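Local coordinates for hypothetical protein Atu0120 (Agrobacterium tumefaciens, PDB 2I6H) that is of unknown function but belongs to the all-helical bacterial DUF924 family and is found with bound calcium ions, at residues Pro180-Asn183 against Leu187-Thr190; Ala147-Cys152 against Ile172-Gly177; Leu110-Ala115 against Ser140-Ile145; Phe93-Phe98 against Ala106-Ala111. All blocks are in the same frame, centred on the assembly; numbering follows the deposited sequence.

Interaction 1: Pro180-Asn183 against Leu187-Thr190; sequences PHRN and LRET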
loop_
_atom_site.group_PDB
_atom_site.type_symbol
_atom_site.label_atom_id
_atom_site.label_comp_id
_atom_site.label_asym_id
_atom_site.label_seq_id
_atom_site.Cartn_x
_atom_site.Cartn_y
_atom_site.Cartn_z
ATOM N N PRO A 180 -5.883 19.738 -1.621
ATOM C CA PRO A 180 -5.445 20.955 -0.935
ATOM C C PRO A 180 -3.958 21.022 -0.719
ATOM O O PRO A 180 -3.434 22.142 -0.653
ATOM C CB PRO A 180 -6.169 20.862 0.427
ATOM C CG PRO A 180 -7.383 20.121 0.106
ATOM C CD PRO A 180 -6.873 19.019 -0.803
ATOM N N HIS A 181 -3.272 19.868 -0.612
ATOM C CA HIS A 181 -1.806 19.881 -0.489
ATOM C C HIS A 181 -1.109 20.602 -1.665
ATOM O O HIS A 181 0.035 21.034 -1.527
ATOM C CB HIS A 181 -1.238 18.464 -0.301
ATOM C CG HIS A 181 -1.272 17.975 1.124
ATOM N ND1 HIS A 181 -0.456 18.495 2.113
ATOM C CD2 HIS A 181 -2.012 17.007 1.722
ATOM C CE1 HIS A 181 -0.692 17.869 3.253
ATOM N NE2 HIS A 181 -1.631 16.962 3.043
ATOM N N ARG A 182 -1.795 20.732 -2.811
ATOM C CA ARG A 182 -1.193 21.382 -3.992
ATOM C C ARG A 182 -1.355 22.910 -4.005
ATOM O O ARG A 182 -0.814 23.575 -4.894
ATOM C CB ARG A 182 -1.817 20.838 -5.277
ATOM C CG ARG A 182 -1.652 19.333 -5.432
ATOM C CD ARG A 182 -2.228 18.891 -6.777
ATOM N NE ARG A 182 -2.211 17.437 -6.911
ATOM C CZ ARG A 182 -2.585 16.812 -8.038
ATOM N NH1 ARG A 182 -2.992 17.532 -9.090
ATOM N NH2 ARG A 182 -2.536 15.485 -8.128
ATOM N N ASN A 183 -2.152 23.429 -3.079
ATOM C CA ASN A 183 -2.578 24.854 -3.119
ATOM C C ASN A 183 -1.418 25.833 -3.119
ATOM O O ASN A 183 -1.426 26.809 -3.889
ATOM C CB ASN A 183 -3.542 25.177 -1.961
ATOM C CG ASN A 183 -4.875 24.532 -2.127
ATOM O OD1 ASN A 183 -5.152 23.909 -3.169
ATOM N ND2 ASN A 183 -5.734 24.676 -1.108
ATOM N N LEU A 187 -0.607 28.212 -6.191
ATOM C CA LEU A 187 -1.063 29.584 -5.885
ATOM C C LEU A 187 -2.595 29.705 -5.839
ATOM O O LEU A 187 -3.170 30.694 -6.314
ATOM C CB LEU A 187 -0.437 30.618 -6.865
ATOM C CG LEU A 187 1.068 30.869 -6.743
ATOM C CD1 LEU A 187 1.867 29.813 -7.473
ATOM C CD2 LEU A 187 1.434 32.225 -7.345
ATOM N N ARG A 188 -3.241 28.694 -5.253
ATOM C CA ARG A 188 -4.680 28.698 -5.016
ATOM C C ARG A 188 -4.958 29.082 -3.591
ATOM O O ARG A 188 -4.206 28.738 -2.672
ATOM C CB ARG A 188 -5.279 27.296 -5.260
ATOM C CG ARG A 188 -4.773 26.680 -6.514
ATOM C CD ARG A 188 -5.563 25.450 -6.941
ATOM N NE ARG A 188 -5.340 24.275 -6.104
ATOM C CZ ARG A 188 -5.452 23.025 -6.568
ATOM N NH1 ARG A 188 -5.251 21.988 -5.760
ATOM N NH2 ARG A 188 -5.751 22.815 -7.855
ATOM N N GLU A 189 -6.077 29.771 -3.411
ATOM C CA GLU A 189 -6.514 30.204 -2.098
ATOM C C GLU A 189 -7.127 29.029 -1.340
ATOM O O GLU A 189 -8.088 28.420 -1.792
ATOM C CB GLU A 189 -7.522 31.350 -2.222
ATOM C CG GLU A 189 -6.980 32.598 -2.913
ATOM C CD GLU A 189 -7.972 33.744 -2.894
ATOM O OE1 GLU A 189 -8.346 34.194 -1.785
ATOM O OE2 GLU A 189 -8.382 34.196 -3.991
ATOM N N THR A 190 -6.547 28.739 -0.187
ATOM C CA THR A 190 -6.919 27.642 0.668
ATOM C C THR A 190 -8.167 28.039 1.439
ATOM O O THR A 190 -8.216 29.129 2.015
ATOM C CB THR A 190 -5.740 27.333 1.602
ATOM O OG1 THR A 190 -4.679 26.770 0.816
ATOM C CG2 THR A 190 -6.109 26.370 2.695
#
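The backbones of N183, in the first turn of the short helix 183-186, and R188, just past its end, draw together with their CA atoms 4.8 Å apart. R188 N donates to N183 O at 3.0 Å, while L187, just before it, has already left helical geometry with a positive phi of 59°. Two bonds run back from this point into the last helical turn, which makes the ending a Schellman motif, a common way of ending a helix. Beyond it the chain continues extended through R188 and T190 beside the start of the helix, where the amide of N183 bridges both residues. Its OD1 accepts from R188 NE at 3.0 Å and, less straight, from R188 NH1 at 3.2 Å. The oxygen lies in the guanidinium plane, at the side-on edge, but the amide itself is turned 76° from that plane. The arginine chain reaches this position by bending at chi3 (-72°), and R188 NH2 forms a salt bridge with E143. On the other branch of the amide, N183 ND2 donates to T190 OG1 at 3.0 Å with the hydroxyl oxygen near the amide plane, and ND2 also bonds E194 of helix 192-199. R182 adds an aliphatic touch, its CB lying 3.7 Å from R188 NH1, before its extended chain leads off to the carbonyl oxygen of H141.

Interaction 2: Ala147-Cys152 against Ile172-Gly177; sequences AQQRAC and IVERFG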
loop_
_atom_site.group_PDB
_atom_site.type_symbol
_atom_site.label_atom_id
_atom_site.label_comp_id
_atom_site.label_asym_id
_atom_site.label_seq_id
_atom_site.Cartn_x
_atom_site.Cartn_y
_atom_site.Cartn_z
ATOM N N ALA A 147 -12.749 10.842 -12.800
ATOM C CA ALA A 147 -11.452 10.156 -12.789
ATOM C C ALA A 147 -11.270 9.352 -11.515
ATOM O O ALA A 147 -10.818 8.202 -11.539
ATOM C CB ALA A 147 -10.339 11.164 -12.918
ATOM N N GLN A 148 -11.642 9.933 -10.386
ATOM C CA GLN A 148 -11.478 9.219 -9.108
ATOM C C GLN A 148 -12.322 7.957 -9.022
ATOM O O GLN A 148 -11.867 6.933 -8.516
ATOM C CB GLN A 148 -11.814 10.149 -7.951
ATOM C CG GLN A 148 -10.801 11.307 -7.790
ATOM C CD GLN A 148 -9.405 10.826 -7.429
ATOM O OE1 GLN A 148 -9.234 9.828 -6.732
ATOM N NE2 GLN A 148 -8.401 11.548 -7.892
ATOM N N GLN A 149 -13.574 8.051 -9.471
ATOM C CA GLN A 149 -14.468 6.898 -9.445
ATOM C C GLN A 149 -13.931 5.838 -10.376
ATOM O O GLN A 149 -13.959 4.651 -10.038
ATOM C CB GLN A 149 -15.881 7.338 -9.813
ATOM C CG GLN A 149 -16.370 8.314 -8.756
ATOM C CD GLN A 149 -17.838 8.443 -8.772
ATOM O OE1 GLN A 149 -18.494 8.011 -9.731
ATOM N NE2 GLN A 149 -18.386 9.065 -7.731
ATOM N N ARG A 150 -13.418 6.267 -11.525
ATOM C CA ARG A 150 -12.786 5.345 -12.457
ATOM C C ARG A 150 -11.564 4.655 -11.834
ATOM O O ARG A 150 -11.409 3.430 -11.978
ATOM C CB ARG A 150 -12.382 6.057 -13.734
ATOM C CG ARG A 150 -11.968 5.103 -14.819
ATOM C CD ARG A 150 -11.624 5.844 -16.104
ATOM N NE ARG A 150 -11.412 4.861 -17.164
ATOM C CZ ARG A 150 -11.037 5.173 -18.394
ATOM N NH1 ARG A 150 -10.826 6.432 -18.721
ATOM N NH2 ARG A 150 -10.894 4.209 -19.302
ATOM N N ALA A 151 -10.734 5.423 -11.117
ATOM C CA ALA A 151 -9.585 4.840 -10.402
ATOM C C ALA A 151 -10.014 3.758 -9.420
ATOM O O ALA A 151 -9.385 2.691 -9.373
ATOM C CB ALA A 151 -8.799 5.937 -9.630
ATOM N N CYS A 152 -11.060 4.029 -8.635
ATOM C CA CYS A 152 -11.513 3.025 -7.655
ATOM C C CYS A 152 -12.019 1.740 -8.363
ATOM O O CYS A 152 -11.703 0.618 -7.935
ATOM C CB CYS A 152 -12.532 3.628 -6.674
ATOM S SG CYS A 152 -11.773 4.908 -5.633
ATOM N N ILE A 172 -10.520 12.667 -0.784
ATOM C CA ILE A 172 -10.064 14.051 -0.769
ATOM C C ILE A 172 -10.763 14.859 -1.869
ATOM O O ILE A 172 -11.266 15.970 -1.619
ATOM C CB ILE A 172 -8.516 14.142 -0.897
ATOM C CG1 ILE A 172 -7.830 13.327 0.211
ATOM C CG2 ILE A 172 -8.050 15.593 -0.854
ATOM C CD1 ILE A 172 -6.353 13.042 -0.098
ATOM N N VAL A 173 -10.787 14.307 -3.081
ATOM C CA VAL A 173 -11.396 14.989 -4.213
ATOM C C VAL A 173 -12.916 15.127 -4.044
ATOM O O VAL A 173 -13.484 16.173 -4.386
ATOM C CB VAL A 173 -11.005 14.329 -5.550
ATOM C CG1 VAL A 173 -11.771 14.932 -6.747
ATOM C CG2 VAL A 173 -9.494 14.516 -5.786
ATOM N N GLU A 174 -13.594 14.108 -3.526
ATOM C CA GLU A 174 -15.041 14.236 -3.360
ATOM C C GLU A 174 -15.361 15.272 -2.269
ATOM O O GLU A 174 -16.391 15.927 -2.311
ATOM C CB GLU A 174 -15.713 12.863 -3.185
ATOM C CG GLU A 174 -15.788 12.086 -4.521
ATOM C CD GLU A 174 -16.478 10.734 -4.401
ATOM O OE1 GLU A 174 -16.411 10.122 -3.321
ATOM O OE2 GLU A 174 -17.068 10.250 -5.391
ATOM N N ARG A 175 -14.423 15.471 -1.338
ATOM C CA ARG A 175 -14.607 16.413 -0.246
ATOM C C ARG A 175 -14.281 17.861 -0.650
ATOM O O ARG A 175 -15.031 18.777 -0.316
ATOM C CB ARG A 175 -13.781 15.971 0.958
ATOM C CG ARG A 175 -13.804 16.914 2.130
ATOM C CD ARG A 175 -13.423 16.171 3.411
ATOM N NE ARG A 175 -13.254 17.105 4.518
ATOM C CZ ARG A 175 -12.379 16.959 5.515
ATOM N NH1 ARG A 175 -11.561 15.896 5.562
ATOM N NH2 ARG A 175 -12.322 17.888 6.466
ATOM N N PHE A 176 -13.210 18.058 -1.408
ATOM C CA PHE A 176 -12.721 19.408 -1.718
ATOM C C PHE A 176 -12.802 19.804 -3.180
ATOM O O PHE A 176 -12.605 21.004 -3.525
ATOM C CB PHE A 176 -11.270 19.556 -1.229
ATOM C CG PHE A 176 -11.130 19.381 0.245
ATOM C CD1 PHE A 176 -11.787 20.262 1.126
ATOM C CD2 PHE A 176 -10.365 18.328 0.772
ATOM C CE1 PHE A 176 -11.676 20.105 2.518
ATOM C CE2 PHE A 176 -10.240 18.167 2.167
ATOM C CZ PHE A 176 -10.897 19.059 3.037
ATOM N N GLY A 177 -13.005 18.820 -4.052
ATOM C CA GLY A 177 -12.902 19.020 -5.502
ATOM C C GLY A 177 -11.464 19.118 -6.051
ATOM O O GLY A 177 -11.255 19.276 -7.259
#
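Two helices of this all-helical fold, 145-155 and 160-176, meet here near the beginning of the first and the end of the second, with a buried side-chain pair and a more peripheral polar pair. The backbones stay well apart: the nearest CA atoms, those of Q148 and V173, are 7.6 Å from each other. In the buried pair the aliphatic part of Q148 crosses the valine at about a right angle, with Q148 CG 3.8 Å from V173 CB. A bend at chi2 (-64°) turns the glutamine amide past the valine, so that Q148 NE2 also lies 3.8 Å from V173 CG2. That nitrogen has its hydrogen bonds elsewhere, to the carbonyl oxygens of S140 and A142, which tie helix 145-155 to the end of helix 137-140 and the loop after it. F179 packs against both Q148 and V173. Toward the solvent, Q149 and E174 extend beyond CG and cross nearly perpendicularly, their amide and carboxylate planes 80° apart. E174 OE1 forms a salt bridge with R170 on its own helix. In this one of two conformers of E174, Q149 NE2 donates to E174 OE2 at 2.9 Å, nearly straight at 166°, with the acceptor essentially in the amide plane.

Interaction 3: Leu110-Ala115 against Ser140-Ile145; sequences LARFFA and SHAEDI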
loop_
_atom_site.group_PDB
_atom_site.type_symbol
_atom_site.label_atom_id
_atom_site.label_comp_id
_atom_site.label_asym_id
_atom_site.label_seq_id
_atom_site.Cartn_x
_atom_site.Cartn_y
_atom_site.Cartn_z
ATOM N N LEU A 110 -2.073 15.023 -19.881
ATOM C CA LEU A 110 -1.581 14.152 -20.959
ATOM C C LEU A 110 -1.511 12.688 -20.520
ATOM O O LEU A 110 -1.896 11.783 -21.284
ATOM C CB LEU A 110 -0.198 14.608 -21.452
ATOM C CG LEU A 110 0.376 13.909 -22.689
ATOM C CD1 LEU A 110 -0.644 13.917 -23.887
ATOM C CD2 LEU A 110 1.784 14.510 -23.077
ATOM N N ALA A 111 -1.002 12.451 -19.318
ATOM C CA ALA A 111 -0.931 11.072 -18.772
ATOM C C ALA A 111 -2.318 10.430 -18.728
ATOM O O ALA A 111 -2.470 9.265 -19.132
ATOM C CB ALA A 111 -0.297 11.069 -17.414
ATOM N N ARG A 112 -3.315 11.198 -18.288
ATOM C CA ARG A 112 -4.684 10.709 -18.159
ATOM C C ARG A 112 -5.266 10.377 -19.520
ATOM O O ARG A 112 -5.951 9.360 -19.699
ATOM C CB ARG A 112 -5.548 11.793 -17.560
ATOM C CG ARG A 112 -5.423 11.907 -16.100
ATOM C CD ARG A 112 -6.744 12.407 -15.556
ATOM N NE ARG A 112 -7.087 13.733 -16.059
ATOM C CZ ARG A 112 -6.398 14.836 -15.786
ATOM N NH1 ARG A 112 -5.313 14.768 -15.045
ATOM N NH2 ARG A 112 -6.785 16.009 -16.274
ATOM N N PHE A 113 -5.002 11.258 -20.489
ATOM C CA PHE A 113 -5.489 11.093 -21.855
ATOM C C PHE A 113 -4.889 9.781 -22.417
ATOM O O PHE A 113 -5.603 8.918 -23.002
ATOM C CB PHE A 113 -5.028 12.299 -22.695
ATOM C CG PHE A 113 -5.282 12.139 -24.155
ATOM C CD1 PHE A 113 -6.586 12.205 -24.656
ATOM C CD2 PHE A 113 -4.248 11.848 -25.019
ATOM C CE1 PHE A 113 -6.830 12.030 -26.050
ATOM C CE2 PHE A 113 -4.470 11.674 -26.398
ATOM C CZ PHE A 113 -5.774 11.753 -26.910
ATOM N N PHE A 114 -3.581 9.607 -22.216
ATOM C CA PHE A 114 -2.940 8.377 -22.647
ATOM C C PHE A 114 -3.383 7.140 -21.868
ATOM O O PHE A 114 -3.522 6.069 -22.467
ATOM C CB PHE A 114 -1.435 8.492 -22.554
ATOM C CG PHE A 114 -0.789 9.308 -23.677
ATOM C CD1 PHE A 114 -1.406 9.561 -24.903
ATOM C CD2 PHE A 114 0.497 9.802 -23.466
ATOM C CE1 PHE A 114 -0.708 10.348 -25.927
ATOM C CE2 PHE A 114 1.183 10.541 -24.464
ATOM C CZ PHE A 114 0.578 10.780 -25.703
ATOM N N ALA A 115 -3.598 7.271 -20.552
ATOM C CA ALA A 115 -4.080 6.120 -19.736
ATOM C C ALA A 115 -5.427 5.615 -20.288
ATOM O O ALA A 115 -5.624 4.412 -20.508
ATOM C CB ALA A 115 -4.226 6.488 -18.250
ATOM N N SER A 140 -6.094 8.472 -10.242
ATOM C CA SER A 140 -5.984 8.871 -8.835
ATOM C C SER A 140 -5.400 10.281 -8.689
ATOM O O SER A 140 -5.655 10.983 -7.704
ATOM C CB SER A 140 -5.108 7.867 -8.082
ATOM O OG SER A 140 -5.870 6.704 -7.795
ATOM N N HIS A 141 -4.584 10.687 -9.659
ATOM C CA HIS A 141 -3.891 11.979 -9.580
ATOM C C HIS A 141 -4.668 13.142 -10.166
ATOM O O HIS A 141 -4.246 14.285 -10.033
ATOM C CB HIS A 141 -2.488 11.876 -10.234
ATOM C CG HIS A 141 -1.565 10.937 -9.514
ATOM N ND1 HIS A 141 -0.585 10.219 -10.159
ATOM C CD2 HIS A 141 -1.475 10.608 -8.199
ATOM C CE1 HIS A 141 0.061 9.468 -9.274
ATOM N NE2 HIS A 141 -0.450 9.691 -8.076
ATOM N N ALA A 142 -5.821 12.860 -10.758
ATOM C CA ALA A 142 -6.647 13.913 -11.379
ATOM C C ALA A 142 -7.608 14.549 -10.375
ATOM O O ALA A 142 -8.244 13.842 -9.559
ATOM C CB ALA A 142 -7.414 13.335 -12.583
ATOM N N GLU A 143 -7.736 15.878 -10.445
ATOM C CA GLU A 143 -8.677 16.592 -9.578
ATOM C C GLU A 143 -10.050 16.643 -10.247
ATOM O O GLU A 143 -10.485 17.699 -10.677
ATOM C CB GLU A 143 -8.136 17.991 -9.264
ATOM C CG GLU A 143 -6.861 17.934 -8.458
ATOM C CD GLU A 143 -6.334 19.311 -8.029
ATOM O OE1 GLU A 143 -6.381 20.296 -8.831
ATOM O OE2 GLU A 143 -5.852 19.402 -6.884
ATOM N N ASP A 144 -10.689 15.482 -10.381
ATOM C CA ASP A 144 -12.052 15.399 -10.905
ATOM C C ASP A 144 -12.653 14.078 -10.523
ATOM O O ASP A 144 -12.024 13.037 -10.444
ATOM C CB ASP A 144 -12.197 15.631 -12.415
ATOM C CG ASP A 144 -11.604 14.511 -13.238
ATOM O OD1 ASP A 144 -10.372 14.527 -13.414
ATOM O OD2 ASP A 144 -12.364 13.634 -13.719
ATOM N N ILE A 145 -13.925 14.191 -10.164
ATOM C CA ILE A 145 -14.661 13.097 -9.565
ATOM C C ILE A 145 -14.792 11.903 -10.473
ATOM O O ILE A 145 -14.644 10.770 -10.016
ATOM C CB ILE A 145 -16.023 13.640 -9.033
ATOM C CG1 ILE A 145 -15.715 14.691 -7.957
ATOM C CG2 ILE A 145 -16.933 12.532 -8.566
ATOM C CD1 ILE A 145 -16.799 15.741 -7.768
#
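One face of the R112 guanidinium lies against the methyl of A142, and the carboxylate oxygen D144 OD1 is found over that same face. The methyl carbon A142 CB is modelled 3.5 Å from R112 NH1 and 3.7 Å from R112 CZ, over the NE-NH1 side of the flat group. R112 leaves helix 108-120 pointing at the loop, and a bend at chi3 (-62°) lays a face of its guanidinium over the A142 methyl. Both R112 and D144 have a second conformer, and the arginine chain is modelled implausibly close to the methyl, so the exact distances here are doubtful. The loop joins helix 137-140 to helix 145-155, and P138 also touches the R112 side chain. E143 is the centre of an inverse gamma turn between A142 and D144, and D144 then takes the N-cap position of helix 145-155, where its OD2 accepts from A147 N. D144 OD1 stands 4.3 Å from R112 NE, well out of the guanidinium plane, and no N-H of the arginine is aimed at it. The attraction between arginine and aspartate is therefore probably electrostatic and diffuse: the helix N-terminus, and perhaps the arginine, would favour the charged form of the capping carboxylate.

Interaction 4: Phe93-Phe98 against Ala106-Ala111; sequences FPRNCF and ATDPLA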
loop_
_atom_site.group_PDB
_atom_site.type_symbol
_atom_site.label_atom_id
_atom_site.label_comp_id
_atom_site.label_asym_id
_atom_site.label_seq_id
_atom_site.Cartn_x
_atom_site.Cartn_y
_atom_site.Cartn_z
ATOM N N PHE A 93 7.581 9.953 -13.426
ATOM C CA PHE A 93 8.785 10.815 -13.561
ATOM C C PHE A 93 8.642 12.216 -12.902
ATOM O O PHE A 93 9.518 12.621 -12.119
ATOM C CB PHE A 93 9.204 10.925 -15.042
ATOM C CG PHE A 93 10.490 11.685 -15.246
ATOM C CD1 PHE A 93 11.722 10.979 -15.388
ATOM C CD2 PHE A 93 10.502 13.094 -15.282
ATOM C CE1 PHE A 93 12.940 11.681 -15.575
ATOM C CE2 PHE A 93 11.709 13.800 -15.474
ATOM C CZ PHE A 93 12.947 13.092 -15.618
ATOM N N PRO A 94 7.545 12.957 -13.183
ATOM C CA PRO A 94 7.401 14.303 -12.592
ATOM C C PRO A 94 7.343 14.275 -11.069
ATOM O O PRO A 94 7.871 15.180 -10.412
ATOM C CB PRO A 94 6.035 14.793 -13.133
ATOM C CG PRO A 94 5.778 13.987 -14.346
ATOM C CD PRO A 94 6.395 12.626 -14.046
ATOM N N ARG A 95 6.746 13.215 -10.514
ATOM C CA ARG A 95 6.644 13.074 -9.059
ATOM C C ARG A 95 7.973 12.695 -8.378
ATOM O O ARG A 95 8.187 13.014 -7.195
ATOM C CB ARG A 95 5.518 12.091 -8.712
ATOM C CG ARG A 95 4.139 12.640 -9.089
ATOM C CD ARG A 95 2.980 11.628 -8.946
ATOM N NE ARG A 95 1.764 12.441 -8.962
ATOM C CZ ARG A 95 1.260 13.054 -10.051
ATOM N NH1 ARG A 95 0.207 13.855 -9.909
ATOM N NH2 ARG A 95 1.775 12.870 -11.282
ATOM N N ASN A 96 8.845 12.022 -9.114
ATOM C CA ASN A 96 10.200 11.767 -8.620
ATOM C C ASN A 96 11.135 12.945 -8.840
ATOM O O ASN A 96 11.996 13.222 -7.984
ATOM C CB ASN A 96 10.827 10.557 -9.320
ATOM C CG ASN A 96 10.156 9.253 -8.950
ATOM O OD1 ASN A 96 9.258 8.770 -9.680
ATOM N ND2 ASN A 96 10.543 8.696 -7.772
ATOM N N CYS A 97 11.009 13.609 -9.985
ATOM C CA CYS A 97 12.090 14.480 -10.464
ATOM C C CYS A 97 11.807 15.967 -10.439
ATOM O O CYS A 97 12.745 16.762 -10.657
ATOM C CB CYS A 97 12.541 14.059 -11.878
ATOM S SG CYS A 97 13.094 12.297 -11.904
ATOM N N PHE A 98 10.541 16.351 -10.226
ATOM C CA PHE A 98 10.196 17.790 -10.206
ATOM C C PHE A 98 9.557 18.206 -8.865
ATOM O O PHE A 98 8.774 19.160 -8.813
ATOM C CB PHE A 98 9.234 18.171 -11.346
ATOM C CG PHE A 98 9.701 17.824 -12.721
ATOM C CD1 PHE A 98 11.039 18.019 -13.137
ATOM C CD2 PHE A 98 8.775 17.342 -13.643
ATOM C CE1 PHE A 98 11.438 17.715 -14.468
ATOM C CE2 PHE A 98 9.142 17.056 -14.971
ATOM C CZ PHE A 98 10.456 17.255 -15.400
ATOM N N ALA A 106 2.359 19.109 -14.424
ATOM C CA ALA A 106 2.209 19.710 -15.757
ATOM C C ALA A 106 1.778 18.730 -16.853
ATOM O O ALA A 106 1.056 19.121 -17.772
ATOM C CB ALA A 106 3.518 20.452 -16.183
ATOM N N THR A 107 2.186 17.465 -16.738
ATOM C CA THR A 107 1.846 16.467 -17.793
ATOM C C THR A 107 0.748 15.509 -17.333
ATOM O O THR A 107 0.527 14.442 -17.966
ATOM C CB THR A 107 3.106 15.645 -18.253
ATOM O OG1 THR A 107 3.791 15.022 -17.132
ATOM C CG2 THR A 107 4.086 16.543 -18.987
ATOM N N ASP A 108 0.088 15.846 -16.220
ATOM C CA ASP A 108 -0.963 14.944 -15.706
ATOM C C ASP A 108 -2.140 14.816 -16.699
ATOM O O ASP A 108 -2.626 13.693 -16.915
ATOM C CB ASP A 108 -1.456 15.344 -14.327
ATOM C CG ASP A 108 -0.457 14.971 -13.205
ATOM O OD1 ASP A 108 0.535 14.247 -13.457
ATOM O OD2 ASP A 108 -0.693 15.376 -12.038
ATOM N N PRO A 109 -2.632 15.942 -17.255
ATOM C CA PRO A 109 -3.727 15.801 -18.243
ATOM C C PRO A 109 -3.317 14.897 -19.424
ATOM O O PRO A 109 -4.124 14.061 -19.894
ATOM C CB PRO A 109 -3.976 17.252 -18.721
ATOM C CG PRO A 109 -3.593 18.073 -17.525
ATOM C CD PRO A 109 -2.338 17.374 -16.964
ATOM N N LEU A 110 -2.073 15.023 -19.881
ATOM C CA LEU A 110 -1.581 14.152 -20.959
ATOM C C LEU A 110 -1.511 12.688 -20.520
ATOM O O LEU A 110 -1.896 11.783 -21.284
ATOM C CB LEU A 110 -0.198 14.608 -21.452
ATOM C CG LEU A 110 0.376 13.909 -22.689
ATOM C CD1 LEU A 110 -0.644 13.917 -23.887
ATOM C CD2 LEU A 110 1.784 14.510 -23.077
ATOM N N ALA A 111 -1.002 12.451 -19.318
ATOM C CA ALA A 111 -0.931 11.072 -18.772
ATOM C C ALA A 111 -2.318 10.430 -18.728
ATOM O O ALA A 111 -2.470 9.265 -19.132
ATOM C CB ALA A 111 -0.297 11.069 -17.414
#
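R95 and D108 approach from opposite directions and meet end-on, the two-pronged arginine-aspartate salt bridge that here joins helix 80-97 to helix 108-120 across their connecting loop. D108 opens the first turn of the second helix, following T107 at the N-cap position, and R95 lies in the last turn of the first. R95 NH1 donates to D108 OD2 at 2.8 Å and R95 NH2 donates to D108 OD1 at 2.9 Å, both bonds nearly straight. Each oxygen is met on its syn side, and the guanidinium and carboxylate planes are 20° apart, so the groups are roughly but not exactly coplanar. An arginine chain extended from CG to NE spans the gap, with a turn at chi4 (72°) setting the guanidinium plane. R95 NH2 has a further acceptor in the carbonyl oxygen of D91, one turn back on its own helix, which helps fix the rotation of the group. Beside the salt bridge, P94 and T107 cross at about a right angle. The hydroxyl of T107, placed between its own backbone N and carbonyl carbon (chi1 54°), hydrogen-bonds to the carbonyl oxygen of L90, and T107 OG1 also rests 3.6 Å from the ring carbon P94 CG.

The loop 140-145 of interaction 3 is the hub of the set. Toward interaction 1, centred about 19 Å away, it offers H141 and E143. Toward interaction 2 the centres are about 11 Å apart, and A147 CB packs 3.7 Å from A142 CB. Interaction 4 shares L110 and A111 with interaction 3 on helix 108-120, and R95 NH1 comes within 3.4 Å of H141 CB. Interactions 1 and 4, with centres about 18 Å apart, bring like charges close: R182 NH2 lies 3.7 Å from R95 NH1, R95 being paired with D108 and R182 with H141 O. Interactions 2 and 4 do not touch, their nearest atoms being about 9 Å apart. A bound calcium ion lies about 11 Å from the E174 side chain of interaction 2.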